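Local coordinates for protein arylesterase (Sulfolobus solfataricus, PDB 5L2P) that hydrolyses aryl esters, paraoxon and related aryl dialkyl phosphates, and p-nitrophenyl fatty acid esters as a serine esterase of the GDXG lipolytic family, at residues R291-T294 / V295-G298; L208-Y212 / G213-Y217; Y260-R263 / L264-G268; E6-N9 / F10-Y14; D128-N131 / A132-A136. All blocks are in the same frame, centred on the assembly; numbering follows the deposited sequence.

Contact 1 of 5, residues R291-T294 / V295-G298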
loop_
_atom_site.group_PDB
_atom_site.type_symbol
_atom_site.label_atom_id
_atom_site.label_comp_id
_atom_site.label_asym_id
_atom_site.label_seq_id
_atom_site.Cartn_x
_atom_site.Cartn_y
_atom_site.Cartn_z
ATOM N N ARG A 291 0.547 7.280 25.549
ATOM C CA ARG A 291 0.230 8.498 26.264
ATOM C C ARG A 291 -0.101 9.654 25.304
ATOM O O ARG A 291 -1.093 10.371 25.477
ATOM C CB ARG A 291 1.393 8.900 27.196
ATOM C CG ARG A 291 1.155 10.200 27.911
ATOM C CD ARG A 291 2.355 10.563 28.719
ATOM N NE ARG A 291 2.454 9.670 29.870
ATOM C CZ ARG A 291 1.772 9.831 31.015
ATOM N NH1 ARG A 291 0.919 10.841 31.172
ATOM N NH2 ARG A 291 1.949 8.967 32.006
ATOM N N GLN A 292 0.756 9.832 24.311
ATOM C CA GLN A 292 0.618 10.906 23.319
ATOM C C GLN A 292 -0.684 10.837 22.565
ATOM O O GLN A 292 -1.351 11.870 22.392
ATOM C CB GLN A 292 1.784 10.886 22.334
ATOM C CG GLN A 292 3.080 11.402 22.953
ATOM C CD GLN A 292 4.224 11.368 21.999
ATOM O OE1 GLN A 292 4.515 10.330 21.378
ATOM N NE2 GLN A 292 4.893 12.500 21.861
ATOM N N VAL A 293 -1.078 9.638 22.165
ATOM C CA VAL A 293 -2.373 9.454 21.490
ATOM C C VAL A 293 -3.526 9.860 22.373
ATOM O O VAL A 293 -4.463 10.541 21.904
ATOM C CB VAL A 293 -2.535 8.011 20.949
ATOM C CG1 VAL A 293 -3.935 7.727 20.444
ATOM C CG2 VAL A 293 -1.536 7.743 19.827
ATOM N N THR A 294 -3.485 9.429 23.652
ATOM C CA THR A 294 -4.562 9.754 24.634
ATOM C C THR A 294 -4.654 11.267 24.872
ATOM O O THR A 294 -5.741 11.818 24.978
ATOM C CB THR A 294 -4.360 9.031 25.990
ATOM O OG1 THR A 294 -4.070 7.656 25.746
ATOM C CG2 THR A 294 -5.599 9.082 26.812
ATOM N N VAL A 295 -3.492 11.913 24.975
ATOM C CA VAL A 295 -3.438 13.366 25.158
ATOM C C VAL A 295 -3.978 14.131 23.936
ATOM O O VAL A 295 -4.707 15.112 24.100
ATOM C CB VAL A 295 -1.995 13.820 25.479
ATOM C CG1 VAL A 295 -1.798 15.310 25.323
ATOM C CG2 VAL A 295 -1.646 13.431 26.895
ATOM N N MET A 296 -3.606 13.677 22.742
ATOM C CA MET A 296 -4.158 14.270 21.484
ATOM C C MET A 296 -5.690 14.181 21.433
ATOM O O MET A 296 -6.398 15.161 21.125
ATOM C CB MET A 296 -3.578 13.574 20.239
ATOM C CG MET A 296 -2.126 13.896 20.025
ATOM S SD MET A 296 -1.447 13.336 18.466
ATOM C CE MET A 296 -1.557 11.586 18.667
ATOM N N ILE A 297 -6.192 12.984 21.731
ATOM C CA ILE A 297 -7.618 12.750 21.723
ATOM C C ILE A 297 -8.294 13.646 22.734
ATOM O O ILE A 297 -9.345 14.198 22.441
ATOM C CB ILE A 297 -7.927 11.278 21.990
ATOM C CG1 ILE A 297 -7.587 10.425 20.755
ATOM C CG2 ILE A 297 -9.381 11.072 22.393
ATOM C CD1 ILE A 297 -7.547 8.913 21.026
ATOM N N GLY A 298 -7.721 13.757 23.940
ATOM C CA GLY A 298 -8.269 14.613 24.996
ATOM C C GLY A 298 -8.368 16.077 24.591
ATOM O O GLY A 298 -9.364 16.739 24.869
#
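Val293 lays its two methyl groups over two neighbours one turn further along helix 287-305. CG1 meets CD1 of Ile297 at 3.8 Å, and CG2 meets the CE methyl of Met296 at 4.0 Å; in both pairs the side chains cross at a slant. Met296 can reach back because its chain, extended at chi2, bends at chi3 (-66°) and folds CE against the helix surface, 3.6 Å from the CA of Val293. Beneath these apolar contacts runs a regular ladder of i to i+4 backbone bonds, from Val295 N to Arg291 O (2.9 Å) through to Gly298 N to Thr294 O (3.0 Å). The helix is the last of the alpha/beta hydrolase fold, and it lies against the central sheet: Val293 rests on Val276 and Met296 on Phe274 of strand 271-276, Ile297 on Val180 and Val182 of strand 178-182. Were Met296 an alanine, CG2 of Val293 would lose its CE neighbour and is likely to face a gap, with packing lost against Phe274 of the same chain and Leu300 of the second subunit. On another flank OG1 of Thr294 bonds back to the carbonyl of Ser290, and the Arg291 guanidinium forms a salt bridge with Asp45.

Contact 2 of 5, residues L208-Y212 / G213-Y217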
loop_
_atom_site.group_PDB
_atom_site.type_symbol
_atom_site.label_atom_id
_atom_site.label_comp_id
_atom_site.label_asym_id
_atom_site.label_seq_id
_atom_site.Cartn_x
_atom_site.Cartn_y
_atom_site.Cartn_z
ATOM N N LEU A 208 -7.287 -17.239 10.658
ATOM C CA LEU A 208 -8.334 -17.058 9.633
ATOM C C LEU A 208 -8.939 -18.405 9.266
ATOM O O LEU A 208 -8.248 -19.405 9.296
ATOM C CB LEU A 208 -7.760 -16.372 8.387
ATOM C CG LEU A 208 -7.157 -14.961 8.562
ATOM C CD1 LEU A 208 -6.642 -14.419 7.215
ATOM C CD2 LEU A 208 -8.080 -13.950 9.214
ATOM N N PRO A 209 -10.213 -18.448 8.882
ATOM C CA PRO A 209 -11.120 -17.320 8.648
ATOM C C PRO A 209 -11.740 -16.702 9.905
ATOM O O PRO A 209 -11.976 -15.487 9.933
ATOM C CB PRO A 209 -12.222 -17.928 7.752
ATOM C CG PRO A 209 -12.251 -19.347 8.148
ATOM C CD PRO A 209 -10.831 -19.732 8.509
ATOM N N VAL A 210 -12.020 -17.510 10.921
ATOM C CA VAL A 210 -12.655 -16.979 12.137
ATOM C C VAL A 210 -11.711 -17.206 13.330
ATOM O O VAL A 210 -11.440 -18.345 13.700
ATOM C CB VAL A 210 -14.013 -17.667 12.423
ATOM C CG1 VAL A 210 -14.747 -16.951 13.531
ATOM C CG2 VAL A 210 -14.895 -17.683 11.186
ATOM N N ASP A 211 -11.218 -16.138 13.957
ATOM C CA ASP A 211 -10.275 -16.309 15.055
ATOM C C ASP A 211 -10.973 -16.676 16.372
ATOM O O ASP A 211 -12.212 -16.656 16.491
ATOM C CB ASP A 211 -9.349 -15.112 15.244
ATOM C CG ASP A 211 -10.023 -13.949 15.942
ATOM O OD1 ASP A 211 -11.166 -13.607 15.569
ATOM O OD2 ASP A 211 -9.412 -13.400 16.882
ATOM N N TYR A 212 -10.124 -17.040 17.337
ATOM C CA TYR A 212 -10.541 -17.570 18.619
ATOM C C TYR A 212 -11.443 -16.604 19.366
ATOM O O TYR A 212 -12.444 -17.031 19.951
ATOM C CB TYR A 212 -9.304 -17.879 19.461
ATOM C CG TYR A 212 -9.590 -18.453 20.814
ATOM C CD1 TYR A 212 -10.354 -19.602 20.940
ATOM C CD2 TYR A 212 -9.084 -17.856 21.977
ATOM C CE1 TYR A 212 -10.622 -20.152 22.189
ATOM C CE2 TYR A 212 -9.331 -18.408 23.237
ATOM C CZ TYR A 212 -10.115 -19.548 23.337
ATOM O OH TYR A 212 -10.396 -20.125 24.571
ATOM N N GLY A 213 -11.093 -15.320 19.357
ATOM C CA GLY A 213 -11.848 -14.342 20.119
ATOM C C GLY A 213 -13.261 -14.163 19.619
ATOM O O GLY A 213 -14.181 -14.043 20.404
ATOM N N VAL A 214 -13.430 -14.139 18.296
ATOM C CA VAL A 214 -14.744 -14.008 17.672
ATOM C C VAL A 214 -15.601 -15.247 17.958
ATOM O O VAL A 214 -16.736 -15.111 18.315
ATOM C CB VAL A 214 -14.607 -13.779 16.136
ATOM C CG1 VAL A 214 -15.966 -13.763 15.433
ATOM C CG2 VAL A 214 -13.891 -12.467 15.859
ATOM N N LYS A 215 -15.054 -16.443 17.799
ATOM C CA LYS A 215 -15.784 -17.690 18.081
ATOM C C LYS A 215 -16.327 -17.752 19.510
ATOM O O LYS A 215 -17.398 -18.306 19.748
ATOM C CB LYS A 215 -14.888 -18.909 17.880
ATOM C CG LYS A 215 -14.640 -19.291 16.438
ATOM C CD LYS A 215 -13.712 -20.495 16.380
ATOM C CE LYS A 215 -13.372 -20.887 14.941
ATOM N NZ LYS A 215 -14.442 -21.727 14.322
ATOM N N MET A 216 -15.575 -17.196 20.454
ATOM C CA MET A 216 -15.976 -17.174 21.864
ATOM C C MET A 216 -17.073 -16.153 22.130
ATOM O O MET A 216 -17.930 -16.373 22.965
ATOM C CB MET A 216 -14.771 -16.853 22.732
ATOM C CG MET A 216 -13.680 -17.887 22.602
ATOM S SD MET A 216 -13.740 -19.031 23.980
ATOM C CE MET A 216 -12.797 -18.089 25.186
ATOM N N TYR A 217 -17.047 -15.048 21.391
ATOM C CA TYR A 217 -17.974 -13.932 21.578
ATOM C C TYR A 217 -19.297 -14.155 20.870
ATOM O O TYR A 217 -20.349 -13.940 21.478
ATOM C CB TYR A 217 -17.305 -12.646 21.111
ATOM C CG TYR A 217 -18.112 -11.387 21.270
ATOM C CD1 TYR A 217 -18.694 -11.072 22.488
ATOM C CD2 TYR A 217 -18.261 -10.482 20.187
ATOM C CE1 TYR A 217 -19.425 -9.907 22.631
ATOM C CE2 TYR A 217 -18.985 -9.333 20.328
ATOM C CZ TYR A 217 -19.567 -9.045 21.545
ATOM O OH TYR A 217 -20.296 -7.881 21.701
#
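CG of Tyr212 is anti to its backbone N (chi1 -179°), which brings the ring to lie beside Met216, whose chain doubles back through bends at chi2 (-100°) and chi3. CG of Met216 sits over one face of the ring, displaced toward the rim and 4.0 Å from the centroid, a CH-pi contact, while SD lies obliquely at 4.3 Å from the same centroid and CE reaches CZ of Tyr212 at 3.6 Å. A backbone bond from Met216 N to Tyr212 O, 3.2 Å long, ties the same two residues together. Just ahead, Asp211 occupies the N-cap position. Its carbonyl O accepts the N-H of Lys215 at 3.1 Å, and its carboxylate turns back over the first turn beside Val214. A leucine here would remove the carboxylate, and the first turn is likely to lose a favourable negative charge at its N-terminal end. Val210, just before the helix, packs its CG1 on the same turn, 3.9 Å from CG1 of Val214 and 3.7 Å from CG of Lys215. Phe22 and Phe27 add further aromatic surface around Tyr212. The whole is a helix N-terminus with an aspartate at the N-cap position, followed by an i to i+4 Met-aromatic contact.

Contact 3 of 5, residues Y260-R263 / L264-G268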
loop_
_atom_site.group_PDB
_atom_site.type_symbol
_atom_site.label_atom_id
_atom_site.label_comp_id
_atom_site.label_asym_id
_atom_site.label_seq_id
_atom_site.Cartn_x
_atom_site.Cartn_y
_atom_site.Cartn_z
ATOM N N TYR A 260 -13.880 2.127 7.985
ATOM C CA TYR A 260 -15.000 2.622 8.793
ATOM C C TYR A 260 -15.013 4.142 8.813
ATOM O O TYR A 260 -16.047 4.759 8.654
ATOM C CB TYR A 260 -14.874 2.098 10.235
ATOM C CG TYR A 260 -16.056 2.461 11.130
ATOM C CD1 TYR A 260 -17.289 1.864 10.971
ATOM C CD2 TYR A 260 -15.930 3.408 12.134
ATOM C CE1 TYR A 260 -18.373 2.199 11.783
ATOM C CE2 TYR A 260 -17.011 3.760 12.935
ATOM C CZ TYR A 260 -18.232 3.164 12.737
ATOM O OH TYR A 260 -19.343 3.496 13.511
ATOM N N ALA A 261 -13.839 4.732 8.975
ATOM C CA ALA A 261 -13.695 6.169 8.994
ATOM C C ALA A 261 -14.051 6.766 7.634
ATOM O O ALA A 261 -14.720 7.781 7.568
ATOM C CB ALA A 261 -12.287 6.545 9.378
ATOM N N TYR A 262 -13.648 6.131 6.539
ATOM C CA TYR A 262 -14.069 6.632 5.225
ATOM C C TYR A 262 -15.575 6.509 5.017
ATOM O O TYR A 262 -16.194 7.426 4.493
ATOM C CB TYR A 262 -13.302 6.019 4.048
ATOM C CG TYR A 262 -13.852 6.558 2.731
ATOM C CD1 TYR A 262 -13.851 7.931 2.451
ATOM C CD2 TYR A 262 -14.400 5.701 1.782
ATOM C CE1 TYR A 262 -14.385 8.422 1.262
ATOM C CE2 TYR A 262 -14.925 6.170 0.587
ATOM C CZ TYR A 262 -14.935 7.540 0.336
ATOM O OH TYR A 262 -15.457 8.031 -0.841
ATOM N N ARG A 263 -16.156 5.393 5.431
ATOM C CA ARG A 263 -17.591 5.209 5.330
ATOM C C ARG A 263 -18.398 6.286 6.065
ATOM O O ARG A 263 -19.466 6.717 5.581
ATOM C CB ARG A 263 -18.012 3.816 5.817
ATOM C CG ARG A 263 -17.771 2.744 4.780
ATOM C CD ARG A 263 -18.896 2.629 3.767
ATOM N NE ARG A 263 -20.102 1.991 4.299
ATOM C CZ ARG A 263 -20.214 0.690 4.605
ATOM N NH1 ARG A 263 -19.161 -0.153 4.500
ATOM N NH2 ARG A 263 -21.385 0.228 5.051
ATOM N N LEU A 264 -17.915 6.689 7.234
ATOM C CA LEU A 264 -18.520 7.790 7.970
ATOM C C LEU A 264 -18.400 9.103 7.178
ATOM O O LEU A 264 -19.355 9.830 7.088
ATOM C CB LEU A 264 -17.860 7.962 9.327
ATOM C CG LEU A 264 -18.127 6.824 10.345
ATOM C CD1 LEU A 264 -17.277 7.037 11.602
ATOM C CD2 LEU A 264 -19.581 6.642 10.762
ATOM N N MET A 265 -17.221 9.402 6.622
ATOM C CA MET A 265 -17.011 10.613 5.851
ATOM C C MET A 265 -17.942 10.674 4.657
ATOM O O MET A 265 -18.538 11.719 4.372
ATOM C CB MET A 265 -15.595 10.691 5.330
ATOM C CG MET A 265 -14.575 11.144 6.326
ATOM S SD MET A 265 -12.902 11.010 5.612
ATOM C CE MET A 265 -11.895 11.305 7.094
ATOM N N GLU A 266 -18.055 9.553 3.965
ATOM C CA GLU A 266 -18.935 9.439 2.835
ATOM C C GLU A 266 -20.403 9.600 3.211
ATOM O O GLU A 266 -21.189 10.093 2.388
ATOM C CB GLU A 266 -18.705 8.091 2.209
ATOM C CG GLU A 266 -19.247 7.938 0.815
ATOM C CD GLU A 266 -18.973 6.541 0.284
ATOM O OE1 GLU A 266 -18.177 5.788 0.953
ATOM O OE2 GLU A 266 -19.528 6.216 -0.809
ATOM N N SER A 267 -20.765 9.230 4.447
ATOM C CA SER A 267 -22.142 9.333 4.935
ATOM C C SER A 267 -22.450 10.695 5.497
ATOM O O SER A 267 -23.538 10.916 5.960
ATOM C CB SER A 267 -22.402 8.297 6.051
ATOM O OG SER A 267 -22.176 6.977 5.574
ATOM N N GLY A 268 -21.496 11.601 5.494
ATOM C CA GLY A 268 -21.735 12.959 5.959
ATOM C C GLY A 268 -21.322 13.296 7.327
ATOM O O GLY A 268 -21.449 14.435 7.722
#
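Two tyrosines of helix 254-266 turn a ring face toward the residue four positions on, but to very different partners. Leu264 covers part of Tyr260: its CG lies above one face, off the ring centre, and CD1 comes within 3.5 Å of CE2. Tyr262 instead receives Glu266. The CB of the glutamate stands over the outer part of the ring, and the extended chain carries the carboxylate along the same ring, so that OE1 of Glu266 lies 3.3 Å from CE2 of Tyr262 and the ring and carboxylate planes are only 27° apart. Both side chains set out on the side away from their own backbone N, with chi1 of 178° for Tyr262, which lets them run out from the helix together. The far oxygen of the carboxylate is engaged elsewhere, since OE2 forms a salt bridge with Arg199 of the third subunit.

Inward, Leu264 also packs on Ala243, Thr271 and Gln179 of the central sheet, while Tyr262 and Met265 face Pro2 and Asp4 of the second subunit. At the end of the helix the carbonyl O of Arg263 is gripped twice by Ser267, by OG at 2.7 Å and by the backbone N at 3.0 Å, the latter bond weak. Gly268 then leaves helical geometry with phi of 99°, and its N bonds to Met265 O at 3.2 Å. This is a Schellman motif, closing the helix of a beta-alpha-beta unit between strands 242-248 and 271-276.

Contact 4 of 5, residues E6-N9 / F10-Y14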
loop_
_atom_site.group_PDB
_atom_site.type_symbol
_atom_site.label_atom_id
_atom_site.label_comp_id
_atom_site.label_asym_id
_atom_site.label_seq_id
_atom_site.Cartn_x
_atom_site.Cartn_y
_atom_site.Cartn_z
ATOM N N GLU A 6 11.729 0.238 20.732
ATOM C CA GLU A 6 11.113 -0.159 22.009
ATOM C C GLU A 6 9.992 -1.163 21.789
ATOM O O GLU A 6 9.808 -2.075 22.581
ATOM C CB GLU A 6 10.622 1.055 22.853
ATOM C CG GLU A 6 9.609 1.981 22.174
ATOM C CD GLU A 6 9.235 3.247 22.968
ATOM O OE1 GLU A 6 9.359 3.235 24.233
ATOM O OE2 GLU A 6 8.814 4.254 22.316
ATOM N N VAL A 7 9.238 -0.996 20.710
ATOM C CA VAL A 7 8.151 -1.923 20.385
ATOM C C VAL A 7 8.710 -3.265 19.922
ATOM O O VAL A 7 8.204 -4.314 20.279
ATOM C CB VAL A 7 7.216 -1.338 19.318
ATOM C CG1 VAL A 7 6.149 -2.371 18.893
ATOM C CG2 VAL A 7 6.559 -0.069 19.851
ATOM N N ARG A 8 9.752 -3.215 19.107
ATOM C CA ARG A 8 10.408 -4.425 18.624
ATOM C C ARG A 8 10.975 -5.259 19.814
ATOM O O ARG A 8 10.832 -6.466 19.853
ATOM C CB ARG A 8 11.545 -4.028 17.704
ATOM C CG ARG A 8 12.198 -5.154 16.929
ATOM C CD ARG A 8 13.455 -4.569 16.304
ATOM N NE ARG A 8 14.165 -5.413 15.340
ATOM C CZ ARG A 8 14.015 -5.371 14.012
ATOM N NH1 ARG A 8 13.114 -4.573 13.433
ATOM N NH2 ARG A 8 14.752 -6.167 13.248
ATOM N N ASN A 9 11.623 -4.586 20.756
ATOM C CA ASN A 9 12.146 -5.210 21.939
ATOM C C ASN A 9 11.022 -5.847 22.797
ATOM O O ASN A 9 11.173 -6.968 23.320
ATOM C CB ASN A 9 12.964 -4.181 22.762
ATOM C CG ASN A 9 14.266 -3.778 22.082
ATOM O OD1 ASN A 9 14.578 -4.256 20.977
ATOM N ND2 ASN A 9 15.044 -2.907 22.744
ATOM N N PHE A 10 9.899 -5.144 22.906
ATOM C CA PHE A 10 8.738 -5.669 23.602
ATOM C C PHE A 10 8.250 -6.990 22.986
ATOM O O PHE A 10 7.894 -7.935 23.706
ATOM C CB PHE A 10 7.605 -4.611 23.649
ATOM C CG PHE A 10 6.280 -5.159 24.102
ATOM C CD1 PHE A 10 6.027 -5.376 25.448
ATOM C CD2 PHE A 10 5.300 -5.499 23.174
ATOM C CE1 PHE A 10 4.808 -5.899 25.873
ATOM C CE2 PHE A 10 4.090 -6.047 23.577
ATOM C CZ PHE A 10 3.839 -6.247 24.930
ATOM N N LEU A 11 8.214 -7.053 21.658
ATOM C CA LEU A 11 7.711 -8.234 20.948
ATOM C C LEU A 11 8.611 -9.423 21.194
ATOM O O LEU A 11 8.129 -10.515 21.390
ATOM C CB LEU A 11 7.584 -7.939 19.425
ATOM C CG LEU A 11 6.491 -6.935 19.030
ATOM C CD1 LEU A 11 6.612 -6.567 17.583
ATOM C CD2 LEU A 11 5.109 -7.497 19.295
ATOM N N GLN A 12 9.918 -9.207 21.194
ATOM C CA GLN A 12 10.894 -10.266 21.512
ATOM C C GLN A 12 10.646 -10.860 22.902
ATOM O O GLN A 12 10.621 -12.083 23.062
ATOM C CB GLN A 12 12.328 -9.749 21.415
ATOM C CG GLN A 12 12.724 -9.456 19.973
ATOM C CD GLN A 12 13.946 -8.552 19.816
ATOM O OE1 GLN A 12 14.589 -8.152 20.791
ATOM N NE2 GLN A 12 14.258 -8.207 18.563
ATOM N N VAL A 13 10.452 -10.004 23.887
ATOM C CA VAL A 13 10.214 -10.438 25.255
ATOM C C VAL A 13 8.840 -11.120 25.360
ATOM O O VAL A 13 8.696 -12.130 26.065
ATOM C CB VAL A 13 10.308 -9.252 26.256
ATOM C CG1 VAL A 13 9.802 -9.640 27.631
ATOM C CG2 VAL A 13 11.722 -8.723 26.323
ATOM N N TYR A 14 7.849 -10.572 24.667
ATOM C CA TYR A 14 6.485 -11.093 24.777
ATOM C C TYR A 14 6.370 -12.539 24.307
ATOM O O TYR A 14 5.735 -13.376 24.953
ATOM C CB TYR A 14 5.532 -10.237 23.972
ATOM C CG TYR A 14 4.110 -10.787 23.850
ATOM C CD1 TYR A 14 3.208 -10.772 24.934
ATOM C CD2 TYR A 14 3.657 -11.269 22.631
ATOM C CE1 TYR A 14 1.916 -11.235 24.792
ATOM C CE2 TYR A 14 2.356 -11.717 22.465
ATOM C CZ TYR A 14 1.495 -11.714 23.540
ATOM O OH TYR A 14 0.194 -12.156 23.339
#
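The carbonyl O of Glu6 takes the N-H of Phe10 at 3.1 Å, in the first of four successive i to i+4 bonds. That of Val7 follows, bonding Leu11 N at 3.1 Å. Carbons also gather round this second oxygen: CB of Phe10 and CG of Leu11 each come to 3.4 Å from Val7 O, and the Phe10 ring brings its edge toward it. Leu11 holds CG beside its backbone N (chi1 -69°), which carries the branch back along the helix until CD1 lies 4.4 Å from CG1 of Val7, a loose apolar contact.

The exposed flank is polar. Gln12 passes beside Arg8, its NE2 4.0 Å from CG of the arginine, with the amide and guanidinium planes 81° apart. Against Asn9 the same amide runs side by side, pointing the same way, with OD1 of Asn9 and OE1 of Gln12 3.9 Å apart.

Helix 5-17 is fastened to the body of the enzyme through Glu6, whose OE2 makes a salt bridge with Arg288 at the start of helix 287-305 and a hydrogen bond with Ser286. Beneath it, Val7 packs on Asn279 and Val280 of strand 279-280, and Leu11 on Leu3.

Contact 5 of 5, residues D128-N131 / A132-A136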
loop_
_atom_site.group_PDB
_atom_site.type_symbol
_atom_site.label_atom_id
_atom_site.label_comp_id
_atom_site.label_asym_id
_atom_site.label_seq_id
_atom_site.Cartn_x
_atom_site.Cartn_y
_atom_site.Cartn_z
ATOM N N ASP A 128 -24.669 -3.930 27.676
ATOM C CA ASP A 128 -24.132 -3.462 28.955
ATOM C C ASP A 128 -23.551 -2.067 28.813
ATOM O O ASP A 128 -23.757 -1.214 29.685
ATOM C CB ASP A 128 -23.028 -4.396 29.515
ATOM C CG ASP A 128 -23.584 -5.637 30.199
ATOM O OD1 ASP A 128 -24.815 -5.816 30.267
ATOM O OD2 ASP A 128 -22.775 -6.470 30.628
ATOM N N CYS A 129 -22.808 -1.845 27.718
ATOM C CA CYS A 129 -22.182 -0.555 27.495
ATOM C C CYS A 129 -23.239 0.490 27.187
ATOM O O CYS A 129 -23.127 1.627 27.645
ATOM C CB CYS A 129 -21.163 -0.639 26.378
ATOM S SG CYS A 129 -19.639 -1.561 26.761
ATOM N N PHE A 130 -24.279 0.110 26.449
ATOM C CA PHE A 130 -25.306 1.076 26.054
ATOM C C PHE A 130 -26.129 1.477 27.258
ATOM O O PHE A 130 -26.406 2.665 27.437
ATOM C CB PHE A 130 -26.190 0.527 24.929
ATOM C CG PHE A 130 -27.345 1.415 24.564
ATOM C CD1 PHE A 130 -27.130 2.596 23.874
ATOM C CD2 PHE A 130 -28.664 1.050 24.883
ATOM C CE1 PHE A 130 -28.200 3.404 23.493
ATOM C CE2 PHE A 130 -29.736 1.862 24.518
ATOM C CZ PHE A 130 -29.510 3.045 23.828
ATOM N N ASN A 131 -26.518 0.507 28.086
ATOM C CA ASN A 131 -27.224 0.792 29.366
ATOM C C ASN A 131 -26.432 1.680 30.312
ATOM O O ASN A 131 -27.013 2.488 31.028
ATOM C CB ASN A 131 -27.658 -0.494 30.105
ATOM C CG ASN A 131 -28.761 -1.242 29.358
ATOM O OD1 ASN A 131 -29.535 -0.652 28.585
ATOM N ND2 ASN A 131 -28.811 -2.554 29.551
ATOM N N ALA A 132 -25.110 1.535 30.324
ATOM C CA ALA A 132 -24.252 2.444 31.108
ATOM C C ALA A 132 -24.312 3.906 30.572
ATOM O O ALA A 132 -24.279 4.843 31.353
ATOM C CB ALA A 132 -22.835 1.921 31.138
ATOM N N ILE A 133 -24.424 4.090 29.260
ATOM C CA ILE A 133 -24.592 5.443 28.673
ATOM C C ILE A 133 -25.945 6.036 29.053
ATOM O O ILE A 133 -26.029 7.204 29.430
ATOM C CB ILE A 133 -24.488 5.430 27.128
ATOM C CG1 ILE A 133 -23.110 4.985 26.672
ATOM C CG2 ILE A 133 -24.822 6.799 26.499
ATOM C CD1 ILE A 133 -23.080 4.709 25.187
ATOM N N VAL A 134 -26.993 5.221 28.944
ATOM C CA VAL A 134 -28.330 5.641 29.352
ATOM C C VAL A 134 -28.363 5.997 30.842
ATOM O O VAL A 134 -28.943 6.998 31.217
ATOM C CB VAL A 134 -29.364 4.530 29.061
ATOM C CG1 VAL A 134 -30.726 4.837 29.666
ATOM C CG2 VAL A 134 -29.466 4.303 27.570
ATOM N N TRP A 135 -27.705 5.196 31.681
ATOM C CA TRP A 135 -27.590 5.505 33.137
ATOM C C TRP A 135 -26.912 6.838 33.376
ATOM O O TRP A 135 -27.384 7.621 34.160
ATOM C CB TRP A 135 -26.835 4.386 33.870
ATOM C CG TRP A 135 -26.616 4.643 35.290
ATOM C CD1 TRP A 135 -27.440 4.294 36.291
ATOM C CD2 TRP A 135 -25.513 5.342 35.892
ATOM N NE1 TRP A 135 -26.940 4.738 37.489
ATOM C CE2 TRP A 135 -25.753 5.373 37.275
ATOM C CE3 TRP A 135 -24.368 5.956 35.400
ATOM C CZ2 TRP A 135 -24.889 5.982 38.182
ATOM C CZ3 TRP A 135 -23.518 6.608 36.302
ATOM C CH2 TRP A 135 -23.776 6.599 37.682
ATOM N N ALA A 136 -25.803 7.094 32.699
ATOM C CA ALA A 136 -25.073 8.368 32.840
ATOM C C ALA A 136 -25.925 9.566 32.437
ATOM O O ALA A 136 -25.883 10.628 33.092
ATOM C CB ALA A 136 -23.815 8.342 31.990
#
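Phe130 and Val134 make the close side-chain contact of this turn. The CG2 methyl of Val134 sits above one face of the ring, 19° off the ring normal and 4.1 Å from the centroid; it is a CH-pi contact, and the same methyl is 3.9 Å from CE2. Chi1 of Phe130 (175°) takes the ring away from its backbone N and onto the flank where Val134 emerges, while CG2 of Val134, set beside its own backbone N, points back toward the ring. The backbone joins the pair as well: Val134 N bonds Phe130 O at 3.0 Å.

The inward face is buried against the sheet. Helix 124-138 lies here on the central strands of the alpha/beta hydrolase fold, with Cys129 on Phe81, and Ala132 and Ile133 on Met79 of strand 77-81. Ala132 also packs on Ile55 of strand 49-56, and Ile133 meets Thr165 of helix 157-171. Asp128, buried too, sends its carboxylate to a salt bridge with Arg115.

The loose side is that of Asn131, which is partly exposed, as is Val134 of the close pair. Asn131 gives the contact little more than its backbone, its O accepting Trp135 N at 2.9 Å. The indole of Trp135 takes no part in the turn and lies instead on Met53 and Ile55 of strand 49-56.

All five contacts are turns of helices, or the start of one, arranged round a single alpha/beta hydrolase domain. Contacts 1 and 3 lie on helices that both pack on strand 271-276, their nearest atoms about 13 Å apart, and both touch the second subunit; contacts 2 and 3 both meet the third. Contact 4 approaches contact 1 to about 8 Å between nearest atoms, where the N-terminal helix meets the start of helix 287-305. Contacts 4 and 5 lie on opposite sides of the chain's centre, centres 37 Å apart. Nearest the proposed triad are Asp211 of contact 2, about 9 Å from Ser156 between side chains, and Leu11 of contact 4, about 9 Å from His281.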